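Local coordinates for protein cellulase (Soil metagenome, PDB 5I2U) that probably hydrolyses the beta-1,4-glucosidic bonds of cellulose, as a salt-tolerant glycoside hydrolase of family 5 built on a TIM barrel, at residues S31-G37 with N121-V125; I115-I119 with Y150-V156; I126-H130 with F142-M146; V156-I160 with D187-L193. All coordinates share one frame; numbering follows the deposited sequence.

Contact 1 (S31-G37 with N121-V125); sequences SIVAQNG and NGIYV
Val33 lays its CG2 methyl over the ring of Tyr124, a CH-pi contact in which the methyl carbon stands 3.6 Å from the ring centroid and only 12° off the normal. The two residues join the short helix 32-36, which comes at the start of the modelled chain, to the turn leading into strand 124-130 of the TIM barrel, so that the helix covers the N-terminal end of that strand. CG2 sits beside the backbone N of Val33, anti to the carbonyl carbon, which brings this branch rather than CG1 onto the ring. Ile32 comes from another direction: its CG2 meets Tyr124 CD2 obliquely at 3.9 Å, the two side chains crossing at about a right angle.

Gly122 supplies the polar half. It is the C-prime residue of the Schellman motif that closes helix 104-120, and its positive phi (71°) turns the chain toward the strand. Its carbonyl is directed at the first turn of the small helix, where Val33 N donates to Gly122 O at 3.2 Å, from well above the carbonyl plane. Ser31 CB lies against the same oxygen, while Ser31 OG accepts from Ala34 N in an ST motif at the start of the helix. Asn36 turns its amide back to Ile32 O and is held on its other side by Asn48.

At the far end of the helix Gly37 has left helical geometry, and its carbonyl lies at the edge of the Tyr124 ring. Tyr124 OH donates to Gly37 O at 2.5 Å, in the carbonyl plane and on a lone pair.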
loop_
_atom_site.group_PDB
_atom_site.type_symbol
_atom_site.label_atom_id
_atom_site.label_comp_id
_atom_site.label_asym_id
_atom_site.label_seq_id
_atom_site.Cartn_x
_atom_site.Cartn_y
_atom_site.Cartn_z
ATOM N N SER A 31 8.521 -19.081 -1.696
ATOM C CA SER A 31 7.852 -17.749 -1.703
ATOM C C SER A 31 7.868 -17.094 -0.322
ATOM O O SER A 31 8.027 -17.771 0.694
ATOM C CB SER A 31 6.416 -17.872 -2.203
ATOM O OG SER A 31 5.569 -18.413 -1.201
ATOM N N ILE A 32 7.708 -15.775 -0.309
ATOM C CA ILE A 32 7.758 -14.968 0.923
ATOM C C ILE A 32 6.647 -15.358 1.928
ATOM O O ILE A 32 6.872 -15.354 3.143
ATOM C CB ILE A 32 7.739 -13.439 0.596
ATOM C CG1 ILE A 32 8.147 -12.572 1.802
ATOM C CG2 ILE A 32 6.387 -12.984 0.050
ATOM C CD1 ILE A 32 9.639 -12.529 2.064
ATOM N N VAL A 33 5.466 -15.706 1.413
ATOM C CA VAL A 33 4.336 -16.112 2.248
ATOM C C VAL A 33 4.574 -17.509 2.820
ATOM O O VAL A 33 4.235 -17.751 3.985
ATOM C CB VAL A 33 2.981 -16.031 1.494
ATOM C CG1 VAL A 33 1.852 -16.660 2.309
ATOM C CG2 VAL A 33 2.653 -14.584 1.180
ATOM N N ALA A 34 5.140 -18.412 2.015
ATOM C CA ALA A 34 5.615 -19.721 2.514
ATOM C C ALA A 34 6.655 -19.556 3.635
ATOM O O ALA A 34 6.508 -20.132 4.699
ATOM C CB ALA A 34 6.188 -20.572 1.377
ATOM N N GLN A 35 7.692 -18.763 3.374
ATOM C CA GLN A 35 8.729 -18.444 4.362
ATOM C C GLN A 35 8.242 -17.762 5.641
ATOM O O GLN A 35 8.757 -18.067 6.710
ATOM C CB GLN A 35 9.802 -17.551 3.727
ATOM N N ASN A 36 7.278 -16.842 5.540
ATOM C CA ASN A 36 6.866 -16.025 6.691
ATOM C C ASN A 36 5.470 -16.283 7.277
ATOM O O ASN A 36 5.245 -15.982 8.448
ATOM C CB ASN A 36 7.008 -14.543 6.353
ATOM C CG ASN A 36 8.450 -14.122 6.164
ATOM O OD1 ASN A 36 9.199 -13.986 7.127
ATOM N ND2 ASN A 36 8.851 -13.923 4.923
ATOM N N GLY A 37 4.553 -16.848 6.490
ATOM C CA GLY A 37 3.190 -17.132 6.951
ATOM C C GLY A 37 2.412 -15.903 7.413
ATOM O O GLY A 37 2.501 -14.834 6.804
ATOM N N ASN A 121 0.725 -16.957 -6.327
ATOM C CA ASN A 121 2.177 -16.753 -6.469
ATOM C C ASN A 121 2.933 -16.543 -5.160
ATOM O O ASN A 121 4.097 -16.192 -5.186
ATOM C CB ASN A 121 2.441 -15.614 -7.451
ATOM C CG ASN A 121 1.985 -15.955 -8.861
ATOM O OD1 ASN A 121 2.620 -16.760 -9.546
ATOM N ND2 ASN A 121 0.878 -15.350 -9.306
ATOM N N GLY A 122 2.268 -16.735 -4.024
ATOM C CA GLY A 122 2.935 -16.723 -2.726
ATOM C C GLY A 122 3.422 -15.365 -2.232
ATOM O O GLY A 122 4.456 -15.285 -1.555
ATOM N N ILE A 123 2.689 -14.292 -2.543
ATOM C CA ILE A 123 3.052 -12.952 -2.061
ATOM C C ILE A 123 1.901 -12.278 -1.310
ATOM O O ILE A 123 0.742 -12.699 -1.408
ATOM C CB ILE A 123 3.576 -12.035 -3.193
ATOM C CG1 ILE A 123 2.517 -11.820 -4.279
ATOM C CG2 ILE A 123 4.849 -12.619 -3.813
ATOM C CD1 ILE A 123 2.721 -10.543 -5.071
ATOM N N TYR A 124 2.253 -11.239 -0.546
ATOM C CA TYR A 124 1.290 -10.491 0.244
ATOM C C TYR A 124 0.582 -9.495 -0.659
ATOM O O TYR A 124 1.130 -9.052 -1.689
ATOM C CB TYR A 124 1.968 -9.790 1.450
ATOM C CG TYR A 124 2.515 -10.784 2.458
ATOM C CD1 TYR A 124 1.707 -11.284 3.486
ATOM C CD2 TYR A 124 3.822 -11.258 2.363
ATOM C CE1 TYR A 124 2.190 -12.221 4.388
ATOM C CE2 TYR A 124 4.316 -12.180 3.269
ATOM C CZ TYR A 124 3.490 -12.669 4.272
ATOM O OH TYR A 124 3.971 -13.590 5.161
ATOM N N VAL A 125 -0.641 -9.143 -0.266
ATOM C CA VAL A 125 -1.457 -8.258 -1.059
ATOM C C VAL A 125 -2.211 -7.291 -0.161
ATOM O O VAL A 125 -2.827 -7.700 0.840
ATOM C CB VAL A 125 -2.409 -9.047 -1.991
ATOM C CG1 VAL A 125 -3.321 -9.992 -1.208
ATOM C CG2 VAL A 125 -3.217 -8.091 -2.853
#

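Contact 2 (I115-I119 with Y150-V156); sequences IESAI and YGEYPNV. With MG (magnesium ion), chain H.
Ile115 and Tyr150 meet methyl over face: CG2 of Ile115 stands 3.7 Å from the centroid of the Tyr150 ring and just 6° off its normal. Farther along the same isoleucine, CD1 reaches Tyr150 CE2 at 3.8 Å, so both ends of the branched chain bear on the ring. One helical turn later Ile119 repeats the theme with a different branch. Its CD1 is centred over Tyr153, 3.8 Å from the ring centroid, and the two side chains cross at about a right angle. The extended outer torsion of Ile119 (chi2 162°) carries CD1 away from the helix and onto that face. The same methyl also touches Tyr150 CD1 obliquely, at 4.4 Å.

Asn155 runs across Ile119 near the end of the helix, with its CG 4.0 Å from Ile119 CG1. Its ND2 hydrogen-bonds to Ile123 O, in the turn after the helix, and lies 3.1 Å from Ala118 O.

Two type I beta turns, Tyr150 to Tyr153 and Tyr153 to Val156, give the facing segment its shape. The first presents both aromatic rings to the helix while the carbonyl of Gly151 faces away from it, binding the magnesium ion at 2.2 Å beside Asp187, Asp189 and Asn190. The contact thus packs helix 104-120 against the connection from helix 136-150 to strand 156-159. Between them Ile115 and Val156 both rest on Ile127 of strand 124-130, while Val33 of helix 32-36 covers Asn155.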
loop_
_atom_site.group_PDB
_atom_site.type_symbol
_atom_site.label_atom_id
_atom_site.label_comp_id
_atom_site.label_asym_id
_atom_site.label_seq_id
_atom_site.Cartn_x
_atom_site.Cartn_y
_atom_site.Cartn_z
ATOM N N ILE A 115 -5.915 -10.288 -6.043
ATOM C CA ILE A 115 -5.885 -10.978 -4.737
ATOM C C ILE A 115 -5.602 -12.461 -4.939
ATOM O O ILE A 115 -4.700 -13.013 -4.315
ATOM C CB ILE A 115 -7.202 -10.796 -3.943
ATOM C CG1 ILE A 115 -7.405 -9.329 -3.544
ATOM C CG2 ILE A 115 -7.195 -11.653 -2.675
ATOM C CD1 ILE A 115 -8.844 -8.963 -3.244
ATOM N N GLU A 116 -6.373 -13.088 -5.826
ATOM C CA GLU A 116 -6.177 -14.500 -6.150
ATOM C C GLU A 116 -4.754 -14.766 -6.627
ATOM O O GLU A 116 -4.113 -15.698 -6.153
ATOM C CB GLU A 116 -7.186 -14.976 -7.196
ATOM C CG GLU A 116 -8.578 -15.266 -6.640
ATOM C CD GLU A 116 -9.589 -15.580 -7.734
ATOM O OE1 GLU A 116 -9.218 -15.570 -8.940
ATOM O OE2 GLU A 116 -10.764 -15.835 -7.388
ATOM N N SER A 117 -4.254 -13.942 -7.535
ATOM C CA SER A 117 -2.911 -14.147 -8.084
ATOM C C SER A 117 -1.804 -14.009 -7.017
ATOM O O SER A 117 -0.805 -14.731 -7.054
ATOM C CB SER A 117 -2.658 -13.203 -9.266
ATOM O OG SER A 117 -1.376 -13.425 -9.840
ATOM N N ALA A 118 -1.989 -13.085 -6.074
ATOM C CA ALA A 118 -1.070 -12.956 -4.941
ATOM C C ALA A 118 -1.073 -14.219 -4.050
ATOM O O ALA A 118 -0.031 -14.629 -3.537
ATOM C CB ALA A 118 -1.431 -11.728 -4.118
ATOM N N ILE A 119 -2.250 -14.821 -3.867
ATOM C CA ILE A 119 -2.346 -16.123 -3.197
ATOM C C ILE A 119 -1.590 -17.167 -4.028
ATOM O O ILE A 119 -0.702 -17.851 -3.515
ATOM C CB ILE A 119 -3.825 -16.545 -2.919
ATOM C CG1 ILE A 119 -4.416 -15.678 -1.803
ATOM C CG2 ILE A 119 -3.917 -18.023 -2.531
ATOM C CD1 ILE A 119 -5.927 -15.681 -1.739
ATOM N N TYR A 150 -11.585 -13.571 2.444
ATOM C CA TYR A 150 -10.130 -13.717 2.349
ATOM C C TYR A 150 -9.361 -13.661 3.669
ATOM O O TYR A 150 -8.142 -13.734 3.648
ATOM C CB TYR A 150 -9.564 -12.658 1.387
ATOM C CG TYR A 150 -10.064 -12.711 -0.047
ATOM C CD1 TYR A 150 -9.830 -13.828 -0.848
ATOM C CD2 TYR A 150 -10.718 -11.621 -0.619
ATOM C CE1 TYR A 150 -10.263 -13.873 -2.167
ATOM C CE2 TYR A 150 -11.149 -11.654 -1.935
ATOM C CZ TYR A 150 -10.920 -12.784 -2.710
ATOM O OH TYR A 150 -11.361 -12.831 -4.019
ATOM N N GLY A 151 -10.056 -13.558 4.806
ATOM C CA GLY A 151 -9.410 -13.313 6.103
ATOM C C GLY A 151 -8.592 -14.452 6.699
ATOM O O GLY A 151 -7.791 -14.222 7.607
ATOM N N GLU A 152 -8.768 -15.671 6.181
ATOM C CA GLU A 152 -7.961 -16.821 6.622
ATOM C C GLU A 152 -6.625 -16.925 5.888
ATOM O O GLU A 152 -5.718 -17.603 6.373
ATOM C CB GLU A 152 -8.748 -18.132 6.476
ATOM C CG GLU A 152 -9.850 -18.281 7.518
ATOM C CD GLU A 152 -9.487 -19.218 8.653
ATOM O OE1 GLU A 152 -8.323 -19.183 9.136
ATOM O OE2 GLU A 152 -10.372 -19.985 9.081
ATOM N N TYR A 153 -6.501 -16.264 4.732
ATOM C CA TYR A 153 -5.249 -16.252 3.979
ATOM C C TYR A 153 -4.265 -15.308 4.633
ATOM O O TYR A 153 -4.603 -14.137 4.890
ATOM C CB TYR A 153 -5.485 -15.832 2.536
ATOM C CG TYR A 153 -6.338 -16.827 1.803
ATOM C CD1 TYR A 153 -5.788 -18.012 1.317
ATOM C CD2 TYR A 153 -7.703 -16.604 1.624
ATOM C CE1 TYR A 153 -6.565 -18.944 0.652
ATOM C CE2 TYR A 153 -8.496 -17.533 0.967
ATOM C CZ TYR A 153 -7.917 -18.703 0.480
ATOM O OH TYR A 153 -8.680 -19.639 -0.172
ATOM N N PRO A 154 -3.033 -15.786 4.887
ATOM C CA PRO A 154 -2.014 -14.895 5.473
ATOM C C PRO A 154 -1.521 -13.798 4.522
ATOM O O PRO A 154 -0.961 -12.782 4.982
ATOM C CB PRO A 154 -0.881 -15.861 5.840
ATOM C CG PRO A 154 -1.008 -16.953 4.838
ATOM C CD PRO A 154 -2.474 -17.112 4.559
ATOM N N ASN A 155 -1.758 -13.971 3.226
ATOM C CA ASN A 155 -1.366 -12.965 2.206
ATOM C C ASN A 155 -1.994 -11.590 2.367
ATOM O O ASN A 155 -1.405 -10.590 1.963
ATOM C CB ASN A 155 -1.734 -13.424 0.801
ATOM C CG ASN A 155 -1.321 -14.845 0.523
ATOM O OD1 ASN A 155 -1.704 -15.751 1.262
ATOM N ND2 ASN A 155 -0.584 -15.060 -0.557
ATOM N N VAL A 156 -3.186 -11.541 2.955
ATOM C CA VAL A 156 -4.055 -10.380 2.825
ATOM C C VAL A 156 -3.804 -9.358 3.918
ATOM O O VAL A 156 -3.834 -9.693 5.097
ATOM C CB VAL A 156 -5.518 -10.834 2.798
ATOM C CG1 VAL A 156 -6.476 -9.656 2.832
ATOM C CG2 VAL A 156 -5.743 -11.693 1.551
HETATM MG MG MG H . -6.908 -13.849 9.560
HETATM O O HOH W 1 -8.613 -15.466 10.000
HETATM O O HOH W 2 -5.679 -15.491 9.533
#

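Contact 3 (I126-H130 with F142-M146); sequences IIDFH and FFAGM
Ile127 sets its CG2 methyl against the edge of the Phe142 ring, near the ring plane and 3.7 Å from CZ. The pair belongs to a beta-alpha-beta unit of the TIM barrel, in which helix 136-150 packs on the outside of strand 124-130. The short segments run antiparallel at 166°, their axes 10.9 Å apart.

Apolar contacts continue along Ile127, whose CD1 lies 4.1 Å from Met146 SD. The methionine also lays its CG over one face of Phe142, offset toward the rim.

Aromatic contacts gather Phe129, Phe142 and Phe143 into a cluster. Phe129 meets both helix rings obliquely, with planes at 36° to Phe142 and 47° to Phe143. Within the helix, Phe142 CD2 sits over the centre of Phe143.

Polar bonding lies on the opposite, inner side of the strand. There His130 ND1 donates to Asp128 OD2 at 2.6 Å, on the syn side, and the carboxylate also forms a salt bridge with Arg89.

Phe143 turns its ring edge to the strand backbone, with Ile127 O lying in the ring plane, and makes its closest approach through CE2, 3.5 Å from Phe129 CB.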
loop_
_atom_site.group_PDB
_atom_site.type_symbol
_atom_site.label_atom_id
_atom_site.label_comp_id
_atom_site.label_asym_id
_atom_site.label_seq_id
_atom_site.Cartn_x
_atom_site.Cartn_y
_atom_site.Cartn_z
ATOM N N ILE A 126 -2.134 -6.008 -0.513
ATOM C CA ILE A 126 -2.836 -4.974 0.219
ATOM C C ILE A 126 -4.125 -4.713 -0.524
ATOM O O ILE A 126 -4.099 -4.455 -1.719
ATOM C CB ILE A 126 -2.012 -3.659 0.343
ATOM C CG1 ILE A 126 -0.750 -3.906 1.187
ATOM C CG2 ILE A 126 -2.842 -2.548 0.992
ATOM C CD1 ILE A 126 0.285 -2.800 1.066
ATOM N N ILE A 127 -5.240 -4.799 0.188
ATOM C CA ILE A 127 -6.543 -4.423 -0.346
ATOM C C ILE A 127 -6.807 -3.011 0.120
ATOM O O ILE A 127 -7.116 -2.796 1.287
ATOM C CB ILE A 127 -7.668 -5.390 0.105
ATOM C CG1 ILE A 127 -7.378 -6.821 -0.390
ATOM C CG2 ILE A 127 -9.009 -4.949 -0.463
ATOM C CD1 ILE A 127 -8.284 -7.871 0.209
ATOM N N ASP A 128 -6.687 -2.067 -0.815
ATOM C CA ASP A 128 -6.662 -0.642 -0.512
ATOM C C ASP A 128 -7.969 0.053 -0.966
ATOM O O ASP A 128 -8.301 0.100 -2.147
ATOM C CB ASP A 128 -5.378 -0.001 -1.094
ATOM C CG ASP A 128 -5.482 1.517 -1.320
ATOM O OD1 ASP A 128 -6.128 2.239 -0.526
ATOM O OD2 ASP A 128 -4.877 1.988 -2.314
ATOM N N PHE A 129 -8.684 0.578 0.029
ATOM C CA PHE A 129 -9.898 1.341 -0.122
ATOM C C PHE A 129 -9.415 2.723 -0.444
ATOM O O PHE A 129 -9.137 3.528 0.447
ATOM C CB PHE A 129 -10.653 1.281 1.209
ATOM C CG PHE A 129 -12.058 1.759 1.145
ATOM C CD1 PHE A 129 -13.066 0.921 0.682
ATOM C CD2 PHE A 129 -12.381 3.042 1.589
ATOM C CE1 PHE A 129 -14.378 1.357 0.644
ATOM C CE2 PHE A 129 -13.686 3.489 1.556
ATOM C CZ PHE A 129 -14.690 2.645 1.079
ATOM N N HIS A 130 -9.285 2.982 -1.742
ATOM C CA HIS A 130 -8.509 4.095 -2.250
ATOM C C HIS A 130 -9.353 5.378 -2.304
ATOM O O HIS A 130 -9.784 5.836 -3.373
ATOM C CB HIS A 130 -7.895 3.725 -3.602
ATOM C CG HIS A 130 -6.698 4.546 -3.970
ATOM N ND1 HIS A 130 -5.417 4.216 -3.582
ATOM C CD2 HIS A 130 -6.586 5.663 -4.718
ATOM C CE1 HIS A 130 -4.569 5.101 -4.065
ATOM N NE2 HIS A 130 -5.255 5.994 -4.757
ATOM N N PHE A 142 -17.726 -3.194 2.551
ATOM C CA PHE A 142 -16.678 -3.712 1.679
ATOM C C PHE A 142 -15.717 -4.602 2.469
ATOM O O PHE A 142 -15.450 -5.741 2.083
ATOM C CB PHE A 142 -15.897 -2.573 1.000
ATOM C CG PHE A 142 -14.693 -3.049 0.240
ATOM C CD1 PHE A 142 -14.845 -3.844 -0.892
ATOM C CD2 PHE A 142 -13.401 -2.762 0.687
ATOM C CE1 PHE A 142 -13.746 -4.314 -1.583
ATOM C CE2 PHE A 142 -12.298 -3.235 -0.008
ATOM C CZ PHE A 142 -12.476 -4.002 -1.152
ATOM N N PHE A 143 -15.202 -4.084 3.575
ATOM C CA PHE A 143 -14.195 -4.839 4.326
ATOM C C PHE A 143 -14.761 -6.073 5.032
ATOM O O PHE A 143 -14.048 -7.066 5.167
ATOM C CB PHE A 143 -13.381 -3.925 5.259
ATOM C CG PHE A 143 -12.296 -3.168 4.538
ATOM C CD1 PHE A 143 -11.245 -3.853 3.948
ATOM C CD2 PHE A 143 -12.325 -1.777 4.425
ATOM C CE1 PHE A 143 -10.241 -3.175 3.261
ATOM C CE2 PHE A 143 -11.329 -1.097 3.740
ATOM C CZ PHE A 143 -10.288 -1.802 3.160
ATOM N N ALA A 144 -16.030 -6.020 5.452
ATOM C CA ALA A 144 -16.734 -7.205 5.959
ATOM C C ALA A 144 -16.761 -8.326 4.921
ATOM O O ALA A 144 -16.454 -9.481 5.236
ATOM C CB ALA A 144 -18.157 -6.851 6.397
ATOM N N GLY A 145 -17.072 -7.971 3.676
ATOM C CA GLY A 145 -17.088 -8.933 2.582
ATOM C C GLY A 145 -15.702 -9.453 2.251
ATOM O O GLY A 145 -15.534 -10.632 1.987
ATOM N N MET A 146 -14.713 -8.565 2.243
ATOM C CA MET A 146 -13.318 -8.959 2.017
ATOM C C MET A 146 -12.800 -9.806 3.177
ATOM O O MET A 146 -12.110 -10.797 2.961
ATOM C CB MET A 146 -12.417 -7.730 1.818
ATOM C CG MET A 146 -12.607 -6.977 0.503
ATOM S SD MET A 146 -12.191 -7.879 -1.004
ATOM C CE MET A 146 -13.831 -8.362 -1.551
#

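Contact 4 (V156-I160 with D187-L193); sequences VIYEI and DPDNIIL. With MG (magnesium ion), chain H.
Tyr158 reaches from strand 156-159 to Asp187, its OH donating to Asp187 OD2 at 2.5 Å. The two strands here, 156-159 and 192-194, are parallel neighbours in the TIM barrel, joined through helix 169-186 as a beta-alpha-beta unit. Asp187 divides its work: OD2 accepts the tyrosine hydrogen bond on its anti lone pair, at the edge of the ring, while OD1 binds the magnesium ion at 2.1 Å. The carboxylate and ring planes are turned 81° apart. With both oxygens engaged, Tyr158 is a second-shell residue that helps fix the rotation of a metal ligand.

Asn190 is shared in the same manner. Its OD1 joins the metal alongside Asp189 OD1, and its ND2 donates to Val156 O at 2.9 Å, on a lone pair and in the carbonyl plane, as well as to Tyr153 O. Val156 O receives a second donor, a water that in turn accepts from Ile191 N, bridging the two segments where Val156 O and Ile191 N are too far apart for a direct bond.

Farther along, the backbones pair directly. Tyr158 uses both its backbone polar atoms, N to Ile191 O and O from Leu193 N at 2.6 Å, and Ile160 N closes the series on Leu193 O. Glu159, inside the barrel, is satisfied by Arg89 and Ser249.

Apolar pairs flank the backbone on both faces: Ile157 CG2 packs on Leu193 CG at 3.6 Å on the face that carries Glu159, and Ile160 CG2 meets Ile192 CG2 at the same distance on the face toward helix 169-186.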
loop_
_atom_site.group_PDB
_atom_site.type_symbol
_atom_site.label_atom_id
_atom_site.label_comp_id
_atom_site.label_asym_id
_atom_site.label_seq_id
_atom_site.Cartn_x
_atom_site.Cartn_y
_atom_site.Cartn_z
ATOM N N VAL A 156 -3.186 -11.541 2.955
ATOM C CA VAL A 156 -4.055 -10.380 2.825
ATOM C C VAL A 156 -3.804 -9.358 3.918
ATOM O O VAL A 156 -3.834 -9.693 5.097
ATOM C CB VAL A 156 -5.518 -10.834 2.798
ATOM C CG1 VAL A 156 -6.476 -9.656 2.832
ATOM C CG2 VAL A 156 -5.743 -11.693 1.551
ATOM N N ILE A 157 -3.527 -8.125 3.485
ATOM C CA ILE A 157 -3.438 -6.943 4.341
ATOM C C ILE A 157 -4.551 -5.979 3.911
ATOM O O ILE A 157 -4.781 -5.791 2.716
ATOM C CB ILE A 157 -2.057 -6.249 4.186
ATOM C CG1 ILE A 157 -0.936 -7.206 4.581
ATOM C CG2 ILE A 157 -1.976 -4.953 4.999
ATOM C CD1 ILE A 157 0.449 -6.725 4.225
ATOM N N TYR A 158 -5.221 -5.361 4.874
ATOM C CA TYR A 158 -6.275 -4.367 4.605
ATOM C C TYR A 158 -5.728 -2.966 4.794
ATOM O O TYR A 158 -4.991 -2.709 5.759
ATOM C CB TYR A 158 -7.444 -4.561 5.576
ATOM C CG TYR A 158 -7.946 -5.986 5.654
ATOM C CD1 TYR A 158 -8.696 -6.544 4.616
ATOM C CD2 TYR A 158 -7.660 -6.781 6.764
ATOM C CE1 TYR A 158 -9.156 -7.859 4.688
ATOM C CE2 TYR A 158 -8.117 -8.087 6.854
ATOM C CZ TYR A 158 -8.865 -8.629 5.819
ATOM O OH TYR A 158 -9.307 -9.928 5.912
ATOM N N GLU A 159 -6.074 -2.060 3.881
ATOM C CA GLU A 159 -5.721 -0.659 4.035
ATOM C C GLU A 159 -7.004 0.151 3.936
ATOM O O GLU A 159 -7.562 0.337 2.860
ATOM C CB GLU A 159 -4.711 -0.231 2.992
ATOM C CG GLU A 159 -4.211 1.186 3.218
ATOM C CD GLU A 159 -3.223 1.638 2.178
ATOM O OE1 GLU A 159 -2.848 0.811 1.323
ATOM O OE2 GLU A 159 -2.818 2.824 2.228
ATOM N N ILE A 160 -7.452 0.646 5.076
ATOM C CA ILE A 160 -8.852 1.034 5.237
ATOM C C ILE A 160 -9.225 2.423 4.705
ATOM O O ILE A 160 -10.404 2.703 4.495
ATOM C CB ILE A 160 -9.332 0.841 6.703
ATOM C CG1 ILE A 160 -8.592 1.747 7.691
ATOM C CG2 ILE A 160 -9.154 -0.611 7.107
ATOM C CD1 ILE A 160 -9.244 1.787 9.050
ATOM N N ASP A 187 -12.039 -11.355 10.955
ATOM C CA ASP A 187 -10.625 -11.645 10.743
ATOM C C ASP A 187 -9.828 -11.085 11.927
ATOM O O ASP A 187 -9.429 -9.907 11.913
ATOM C CB ASP A 187 -10.163 -11.023 9.423
ATOM C CG ASP A 187 -8.753 -11.429 9.039
ATOM O OD1 ASP A 187 -8.086 -12.176 9.795
ATOM O OD2 ASP A 187 -8.303 -11.029 7.948
ATOM N N PRO A 188 -9.603 -11.920 12.961
ATOM C CA PRO A 188 -9.000 -11.390 14.181
ATOM C C PRO A 188 -7.509 -11.056 14.074
ATOM O O PRO A 188 -7.040 -10.227 14.857
ATOM C CB PRO A 188 -9.234 -12.491 15.220
ATOM C CG PRO A 188 -9.497 -13.736 14.441
ATOM C CD PRO A 188 -9.821 -13.376 13.022
ATOM N N ASP A 189 -6.791 -11.646 13.112
ATOM C CA ASP A 189 -5.307 -11.577 13.109
ATOM C C ASP A 189 -4.602 -10.780 11.986
ATOM O O ASP A 189 -3.479 -10.297 12.222
ATOM C CB ASP A 189 -4.712 -12.995 13.160
ATOM C CG ASP A 189 -5.098 -13.833 11.968
ATOM O OD1 ASP A 189 -6.116 -13.523 11.317
ATOM O OD2 ASP A 189 -4.404 -14.817 11.678
ATOM N N ASN A 190 -5.216 -10.645 10.801
ATOM C CA ASN A 190 -4.518 -10.057 9.647
ATOM C C ASN A 190 -4.250 -8.571 9.830
ATOM O O ASN A 190 -4.961 -7.886 10.571
ATOM C CB ASN A 190 -5.269 -10.279 8.329
ATOM C CG ASN A 190 -5.244 -11.720 7.870
ATOM O OD1 ASN A 190 -5.453 -12.624 8.661
ATOM N ND2 ASN A 190 -4.968 -11.941 6.597
ATOM N N ILE A 191 -3.226 -8.081 9.139
ATOM C CA ILE A 191 -2.762 -6.705 9.337
ATOM C C ILE A 191 -3.782 -5.729 8.756
ATOM O O ILE A 191 -4.354 -5.990 7.695
ATOM C CB ILE A 191 -1.384 -6.403 8.674
ATOM C CG1 ILE A 191 -0.315 -7.462 9.014
ATOM C CG2 ILE A 191 -0.894 -5.006 9.078
ATOM C CD1 ILE A 191 0.005 -7.632 10.491
ATOM N N ILE A 192 -4.008 -4.628 9.480
ATOM C CA ILE A 192 -4.837 -3.523 9.028
ATOM C C ILE A 192 -3.979 -2.278 9.034
ATOM O O ILE A 192 -3.418 -1.924 10.076
ATOM C CB ILE A 192 -6.047 -3.261 9.946
ATOM C CG1 ILE A 192 -6.944 -4.507 10.043
ATOM C CG2 ILE A 192 -6.846 -2.079 9.400
ATOM C CD1 ILE A 192 -7.995 -4.456 11.145
ATOM N N LEU A 193 -3.893 -1.608 7.885
ATOM C CA LEU A 193 -3.113 -0.398 7.774
ATOM C C LEU A 193 -4.039 0.796 7.884
ATOM O O LEU A 193 -5.076 0.838 7.224
ATOM C CB LEU A 193 -2.375 -0.385 6.445
ATOM C CG LEU A 193 -1.505 -1.598 6.102
ATOM C CD1 LEU A 193 -0.768 -1.287 4.805
ATOM C CD2 LEU A 193 -0.504 -1.958 7.190
HETATM MG MG MG H . -6.908 -13.849 9.560
HETATM O O HOH W 3 -1.977 -9.582 7.228
HETATM O O HOH W 2 -5.679 -15.491 9.533
HETATM O O HOH W 1 -8.613 -15.466 10.000
#

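How the contacts relate
Contacts 3 and 4 are wholly buried: contact 4 lies in the barrel wall, contact 3 between that wall and helix 136-150. Their strands 124-130 and 156-159 are neighbours, for Ile127 N bonds to Ile157 O, and Ile127 O takes Glu159 N. Contact 3 is a helix-on-strand interface of apolar and aromatic groups, whereas contact 4 is strand pairing with a metal site at one end. Contact 2, also mostly buried, shares Val156 and the magnesium ion with contact 4. Contact 1 lies nearest the surface, mixing a backbone bond with a ring used at its face and through its hydroxyl; a probable backbone bond from Val125 N to Asn155 O ties it to contact 2.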